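Local coordinates for putative methyltransferase protein (Bacteroides fragilis, PDB 5BP9) that probably transfers methyl groups from S-adenosylmethionine to a substrate, and is captured here with the demethylated product S-adenosyl-L-homocysteine bound, at residues S127-S132 against R148-F153. Sequence-based numbering, arbitrary orientation.
With SAH (S-adenosyl-L-homocysteine), chain D.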
loop_
_atom_site.group_PDB
_atom_site.type_symbol
_atom_site.label_atom_id
_atom_site.label_comp_id
_atom_site.label_asym_id
_atom_site.label_seq_id
_atom_site.Cartn_x
_atom_site.Cartn_y
_atom_site.Cartn_z
ATOM N N SER A 127 -2.584 -5.723 -13.112
ATOM C CA SER A 127 -2.299 -4.338 -13.451
ATOM C C SER A 127 -1.694 -3.719 -12.202
ATOM O O SER A 127 -2.223 -3.908 -11.109
ATOM C CB SER A 127 -3.599 -3.620 -13.836
ATOM O OG SER A 127 -4.097 -4.096 -15.090
ATOM N N ALA A 128 -0.586 -3.005 -12.347
ATOM C CA ALA A 128 0.081 -2.382 -11.200
ATOM C C ALA A 128 0.038 -0.857 -11.367
ATOM O O ALA A 128 0.247 -0.339 -12.468
ATOM C CB ALA A 128 1.517 -2.893 -11.117
ATOM N N ILE A 129 -0.213 -0.140 -10.267
ATOM C CA ILE A 129 -0.234 1.325 -10.303
ATOM C C ILE A 129 0.624 1.888 -9.171
ATOM O O ILE A 129 0.763 1.269 -8.097
ATOM C CB ILE A 129 -1.660 1.905 -10.245
ATOM C CG1 ILE A 129 -2.372 1.629 -8.909
ATOM C CG2 ILE A 129 -2.486 1.464 -11.454
ATOM C CD1 ILE A 129 -3.613 2.469 -8.740
ATOM N N ASP A 130 1.213 3.049 -9.419
ATOM C CA ASP A 130 1.944 3.781 -8.393
ATOM C C ASP A 130 2.033 5.230 -8.820
ATOM O O ASP A 130 2.054 5.533 -10.010
ATOM C CB ASP A 130 3.371 3.186 -8.191
ATOM C CG ASP A 130 3.915 3.440 -6.808
ATOM O OD1 ASP A 130 4.222 4.625 -6.519
ATOM O OD2 ASP A 130 4.021 2.457 -6.011
ATOM N N ILE A 131 2.119 6.125 -7.840
ATOM C CA ILE A 131 2.301 7.557 -8.133
ATOM C C ILE A 131 3.766 7.953 -8.361
ATOM O O ILE A 131 4.025 9.066 -8.798
ATOM C CB ILE A 131 1.695 8.453 -7.036
ATOM C CG1 ILE A 131 2.317 8.154 -5.665
ATOM C CG2 ILE A 131 0.167 8.303 -7.028
ATOM C CD1 ILE A 131 1.892 9.104 -4.553
ATOM N N SER A 132 4.701 7.050 -8.050
ATOM C CA SER A 132 6.145 7.297 -8.165
ATOM C C SER A 132 6.603 7.052 -9.610
ATOM O O SER A 132 6.520 5.912 -10.079
ATOM C CB SER A 132 6.924 6.375 -7.237
ATOM O OG SER A 132 8.297 6.322 -7.600
ATOM N N ARG A 148 1.524 1.300 -14.520
ATOM C CA ARG A 148 1.047 2.636 -14.847
ATOM C C ARG A 148 1.304 3.601 -13.707
ATOM O O ARG A 148 1.199 3.229 -12.520
ATOM C CB ARG A 148 -0.453 2.624 -15.106
ATOM C CG ARG A 148 -0.903 1.686 -16.214
ATOM C CD ARG A 148 -2.421 1.536 -16.150
ATOM N NE ARG A 148 -3.060 2.798 -16.432
ATOM C CZ ARG A 148 -4.370 2.951 -16.587
ATOM N NH1 ARG A 148 -5.197 1.908 -16.448
ATOM N NH2 ARG A 148 -4.850 4.161 -16.852
ATOM N N GLN A 149 1.651 4.836 -14.070
ATOM C CA GLN A 149 1.789 5.924 -13.106
ATOM C C GLN A 149 0.438 6.635 -12.996
ATOM O O GLN A 149 0.083 7.477 -13.824
ATOM C CB GLN A 149 2.898 6.911 -13.485
ATOM C CG GLN A 149 3.227 7.857 -12.338
ATOM C CD GLN A 149 4.039 9.043 -12.742
ATOM O OE1 GLN A 149 4.247 9.315 -13.929
ATOM N NE2 GLN A 149 4.467 9.796 -11.759
ATOM N N VAL A 150 -0.303 6.239 -11.963
ATOM C CA VAL A 150 -1.596 6.829 -11.712
ATOM C C VAL A 150 -1.937 6.681 -10.227
ATOM O O VAL A 150 -1.531 5.736 -9.549
ATOM C CB VAL A 150 -2.668 6.246 -12.662
ATOM C CG1 VAL A 150 -2.867 4.762 -12.383
ATOM C CG2 VAL A 150 -3.978 7.044 -12.584
ATOM N N ASN A 151 -2.624 7.709 -9.743
ATOM C CA ASN A 151 -3.111 7.763 -8.365
ATOM C C ASN A 151 -4.411 6.957 -8.286
ATOM O O ASN A 151 -5.319 7.189 -9.081
ATOM C CB ASN A 151 -3.367 9.221 -7.970
ATOM C CG ASN A 151 -3.601 9.412 -6.482
ATOM O OD1 ASN A 151 -4.393 8.700 -5.867
ATOM N ND2 ASN A 151 -2.937 10.402 -5.903
ATOM N N LEU A 152 -4.509 6.028 -7.319
ATOM C CA LEU A 152 -5.712 5.243 -7.105
ATOM C C LEU A 152 -6.994 6.081 -7.126
ATOM O O LEU A 152 -8.021 5.634 -7.646
ATOM C CB LEU A 152 -5.596 4.517 -5.742
ATOM C CG LEU A 152 -6.808 3.701 -5.274
ATOM C CD1 LEU A 152 -7.008 2.504 -6.179
ATOM C CD2 LEU A 152 -6.641 3.264 -3.831
ATOM N N PHE A 153 -6.921 7.287 -6.541
ATOM C CA PHE A 153 -8.091 8.131 -6.350
ATOM C C PHE A 153 -8.457 9.010 -7.555
ATOM O O PHE A 153 -9.493 9.697 -7.530
ATOM C CB PHE A 153 -7.919 8.978 -5.098
ATOM C CG PHE A 153 -7.767 8.160 -3.860
ATOM C CD1 PHE A 153 -8.840 7.413 -3.381
ATOM C CD2 PHE A 153 -6.560 8.095 -3.198
ATOM C CE1 PHE A 153 -8.691 6.633 -2.257
ATOM C CE2 PHE A 153 -6.416 7.323 -2.067
ATOM C CZ PHE A 153 -7.479 6.602 -1.588
HETATM N N SAH D . 3.471 -2.373 -2.304
HETATM C CA SAH D . 4.950 -2.054 -2.316
HETATM C CB SAH D . 5.291 -0.622 -1.876
HETATM C CG SAH D . 4.705 -0.172 -0.537
HETATM S SD SAH D . 5.120 1.518 -0.212
HETATM C C SAH D . 5.705 -3.015 -1.440
HETATM O O SAH D . 5.115 -3.850 -0.763
HETATM O OXT SAH D . 6.933 -3.013 -1.362
HETATM C "C5'" SAH D . 3.647 2.364 -0.724
HETATM C "C4'" SAH D . 3.629 2.663 -2.219
HETATM O "O4'" SAH D . 2.357 3.267 -2.537
HETATM C "C3'" SAH D . 4.690 3.635 -2.730
HETATM O "O3'" SAH D . 5.384 3.056 -3.858
HETATM C "C2'" SAH D . 3.903 4.890 -3.093
HETATM O "O2'" SAH D . 4.476 5.703 -4.099
HETATM C "C1'" SAH D . 2.557 4.326 -3.485
HETATM N N9 SAH D . 1.394 5.223 -3.401
HETATM C C8 SAH D . 1.133 6.110 -2.425
HETATM N N7 SAH D . 0.003 6.735 -2.559
HETATM C C5 SAH D . -0.541 6.198 -3.710
HETATM C C6 SAH D . -1.732 6.433 -4.411
HETATM N N6 SAH D . -2.659 7.319 -4.008
HETATM N N1 SAH D . -1.965 5.719 -5.548
HETATM C C2 SAH D . -1.031 4.834 -5.957
HETATM N N3 SAH D . 0.135 4.532 -5.360
HETATM C C4 SAH D . 0.336 5.256 -4.240
#
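Ala128 and Asp130 hold Arg148 between them in parallel strand pairing: Arg148 N donates to Ala128 O at 2.9 Å, and Asp130 N to Arg148 O at 3.1 Å. Beyond this the strands part, and Val150 N reaches Asp130 O through a weak, bent bond (128°). A side-chain bond adds to the backbone pairing here. Gln149, extended beyond CG, sends NE2 to Ile131 O at 3.1 Å; the bond is almost straight (175°) and lies in the amide plane, yet it meets the carbonyl from above its plane. Apolar contacts follow Ile129, whose CD1 extends to Leu152, 3.8 Å from CA and also near CB; its CG2 meets Val150 CG1 obliquely, a close approach left doubtful by the two conformers of Val150. With helix 133-142 as the crossover, the two strands form a beta-alpha-beta unit of the Rossmann-like methyltransferase fold, strand 147-149 being outermost in the sheet, and their diverging C-terminal ends receive S-adenosyl-L-homocysteine. Asp130 grips both ribose hydroxyls, OD1 taking O2' at 2.7 Å and OD2 taking O3' at 2.6 Å. Its carboxylate is steadied by Ser132 N, which uses the anti lone pair of OD1 in an Asx turn, and by Gly111 N at OD2. The adenine is read by Leu152 N, in line with N1 (3.1 Å), and more weakly by Asn151 OD1 at N6. Ile131 lies against the base, its CG2 touching Asn151 CA and also close to N1.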